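Local coordinates for protein carboxypeptidase Y inhibitor (Saccharomyces cerevisiae, PDB 1WPX) that inhibits the serine protease carboxypeptidase Y specifically and potently, as a member of the phosphatidylethanolamine-binding protein family, at residues D96-S101 against P161-F166. Residues are numbered along the deposited sequence; the frame is centred on the assembly and turned at random.
With SO4 (sulfate ion), chain G.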
loop_
_atom_site.group_PDB
_atom_site.type_symbol
_atom_site.label_atom_id
_atom_site.label_comp_id
_atom_site.label_asym_id
_atom_site.label_seq_id
_atom_site.Cartn_x
_atom_site.Cartn_y
_atom_site.Cartn_z
ATOM N N ASP B 96 -7.508 21.408 -15.297
ATOM C CA ASP B 96 -8.549 20.389 -15.329
ATOM C C ASP B 96 -8.890 20.124 -16.796
ATOM O O ASP B 96 -9.423 20.995 -17.478
ATOM C CB ASP B 96 -9.793 20.888 -14.579
ATOM C CG ASP B 96 -10.976 19.930 -14.691
ATOM O OD1 ASP B 96 -10.844 18.869 -15.339
ATOM O OD2 ASP B 96 -12.047 20.239 -14.128
ATOM N N PRO B 97 -8.576 18.924 -17.306
ATOM C CA PRO B 97 -8.879 18.616 -18.708
ATOM C C PRO B 97 -10.273 18.010 -18.854
ATOM O O PRO B 97 -10.677 17.602 -19.948
ATOM C CB PRO B 97 -7.790 17.625 -19.073
ATOM C CG PRO B 97 -7.703 16.804 -17.815
ATOM C CD PRO B 97 -7.779 17.844 -16.694
ATOM N N ASP B 98 -11.000 17.947 -17.742
ATOM C CA ASP B 98 -12.346 17.384 -17.737
ATOM C C ASP B 98 -13.389 18.437 -17.359
ATOM O O ASP B 98 -14.179 18.252 -16.429
ATOM C CB ASP B 98 -12.411 16.198 -16.769
ATOM C CG ASP B 98 -11.377 15.138 -17.084
ATOM O OD1 ASP B 98 -11.233 14.780 -18.273
ATOM O OD2 ASP B 98 -10.711 14.658 -16.145
ATOM N N ALA B 99 -13.376 19.546 -18.093
ATOM C CA ALA B 99 -14.307 20.636 -17.855
ATOM C C ALA B 99 -15.156 20.859 -19.103
ATOM O O ALA B 99 -14.628 21.014 -20.200
ATOM C CB ALA B 99 -13.543 21.896 -17.507
ATOM N N PRO B 100 -16.489 20.864 -18.950
ATOM C CA PRO B 100 -17.222 20.674 -17.694
ATOM C C PRO B 100 -17.275 19.219 -17.215
ATOM O O PRO B 100 -17.720 18.946 -16.103
ATOM C CB PRO B 100 -18.602 21.216 -18.030
ATOM C CG PRO B 100 -18.760 20.783 -19.456
ATOM C CD PRO B 100 -17.419 21.131 -20.061
ATOM N N SER B 101 -16.828 18.291 -18.056
ATOM C CA SER B 101 -16.840 16.877 -17.696
ATOM C C SER B 101 -15.807 16.100 -18.503
ATOM O O SER B 101 -15.183 16.637 -19.418
ATOM C CB SER B 101 -18.217 16.276 -17.964
ATOM O OG SER B 101 -18.418 16.106 -19.362
ATOM N N PRO B 161 -16.422 12.764 -11.780
ATOM C CA PRO B 161 -15.147 13.245 -11.242
ATOM C C PRO B 161 -14.304 13.944 -12.307
ATOM O O PRO B 161 -14.452 13.684 -13.504
ATOM C CB PRO B 161 -14.492 11.964 -10.730
ATOM C CG PRO B 161 -14.977 10.940 -11.713
ATOM C CD PRO B 161 -16.443 11.291 -11.848
ATOM N N HIS B 162 -13.431 14.843 -11.864
ATOM C CA HIS B 162 -12.543 15.566 -12.769
ATOM C C HIS B 162 -11.104 15.339 -12.346
ATOM O O HIS B 162 -10.814 15.130 -11.165
ATOM C CB HIS B 162 -12.797 17.074 -12.722
ATOM C CG HIS B 162 -14.123 17.497 -13.267
ATOM N ND1 HIS B 162 -14.451 18.821 -13.463
ATOM C CD2 HIS B 162 -15.203 16.780 -13.656
ATOM C CE1 HIS B 162 -15.675 18.902 -13.952
ATOM N NE2 HIS B 162 -16.154 17.678 -14.077
ATOM N N ARG B 163 -10.201 15.395 -13.316
ATOM C CA ARG B 163 -8.783 15.249 -13.037
ATOM C C ARG B 163 -8.205 16.639 -12.776
ATOM O O ARG B 163 -8.372 17.555 -13.586
ATOM C CB ARG B 163 -8.059 14.610 -14.221
ATOM C CG ARG B 163 -8.274 13.117 -14.347
ATOM C CD ARG B 163 -7.773 12.606 -15.682
ATOM N NE ARG B 163 -8.481 13.241 -16.786
ATOM C CZ ARG B 163 -8.203 13.033 -18.068
ATOM N NH1 ARG B 163 -7.227 12.197 -18.411
ATOM N NH2 ARG B 163 -8.895 13.669 -19.008
ATOM N N TYR B 164 -7.550 16.798 -11.631
ATOM C CA TYR B 164 -6.920 18.062 -11.275
ATOM C C TYR B 164 -5.423 17.794 -11.307
ATOM O O TYR B 164 -4.864 17.197 -10.382
ATOM C CB TYR B 164 -7.406 18.496 -9.897
ATOM C CG TYR B 164 -8.859 18.886 -9.951
ATOM C CD1 TYR B 164 -9.244 20.097 -10.537
ATOM C CD2 TYR B 164 -9.858 18.007 -9.528
ATOM C CE1 TYR B 164 -10.584 20.423 -10.707
ATOM C CE2 TYR B 164 -11.209 18.321 -9.695
ATOM C CZ TYR B 164 -11.563 19.533 -10.290
ATOM O OH TYR B 164 -12.883 19.848 -10.501
ATOM N N VAL B 165 -4.788 18.239 -12.391
ATOM C CA VAL B 165 -3.367 17.999 -12.621
ATOM C C VAL B 165 -2.358 19.112 -12.326
ATOM O O VAL B 165 -2.439 20.210 -12.871
ATOM C CB VAL B 165 -3.152 17.537 -14.083
ATOM C CG1 VAL B 165 -1.747 16.994 -14.269
ATOM C CG2 VAL B 165 -4.187 16.481 -14.445
ATOM N N PHE B 166 -1.392 18.804 -11.461
ATOM C CA PHE B 166 -0.327 19.742 -11.130
ATOM C C PHE B 166 0.877 19.402 -12.006
ATOM O O PHE B 166 1.231 18.228 -12.152
ATOM C CB PHE B 166 0.080 19.626 -9.661
ATOM C CG PHE B 166 -0.941 20.161 -8.707
ATOM C CD1 PHE B 166 -1.783 19.298 -8.009
ATOM C CD2 PHE B 166 -1.058 21.533 -8.496
ATOM C CE1 PHE B 166 -2.725 19.795 -7.112
ATOM C CE2 PHE B 166 -1.997 22.038 -7.603
ATOM C CZ PHE B 166 -2.833 21.166 -6.907
HETATM S S SO4 G . -13.458 23.125 -12.729
HETATM O O1 SO4 G . -13.767 24.531 -13.047
HETATM O O2 SO4 G . -13.228 22.996 -11.278
HETATM O O3 SO4 G . -14.591 22.272 -13.134
HETATM O O4 SO4 G . -12.251 22.713 -13.467
#
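Asp98 and Arg163 meet in a side-on salt bridge, a worked example of how one carboxylate can pin a loop to a neighbouring strand. Arg163 NE donates to Asp98 OD2 at 2.7 Å through the syn lone pair, and Arg163 NH2 reaches Asp98 OD1 at 2.7 Å. The carboxylate and guanidinium planes are only 9° apart. A bend at chi3 (-61°) turns the NE and NH2 edge of the guanidinium to the carboxylate. The backbone N of Arg163 adds a third bond, using the anti lone pair of Asp98 OD2 at 3.0 Å; that oxygen therefore accepts twice from the same residue. Replacing Asp98 with an asparagine would probably remove the charge of this pair and set an amide N-H against an arginine nitrogen, losing one of the two bonds. The far nitrogen, Arg163 NH1, pairs with Asp24, tying in helix 21-24.

A second polar group involves Asp96. Its OD2 accepts from His162 ND1 at 2.9 Å, a bent bond tilted from the ring plane, while OD1 takes the backbone N of Asp98 at 2.6 Å and closes an Asx turn. The Asp98 carbonyl lies over one face of the His162 ring, and Ser159 holds NE2.

Pro97 CG rests over a face of the guanidinium, 3.6 Å from Arg163 NH2. Apolar contact is slight, Pro97 CD lying 4.5 Å from Val165 CG2.

A sulfate, probably from the crystallisation liquor, lies beside Asp96 and His162, hydrogen-bonded to Tyr164 OH as well as to His112 and Ala154. Such a cluster of acid, histidines and tyrosine around an anion is consistent with the ligand-binding pocket of phosphatidylethanolamine-binding proteins, with the Asp98–Arg163 pair probably steadying the loop that begins just after Asp96, at the end of strand 90-96.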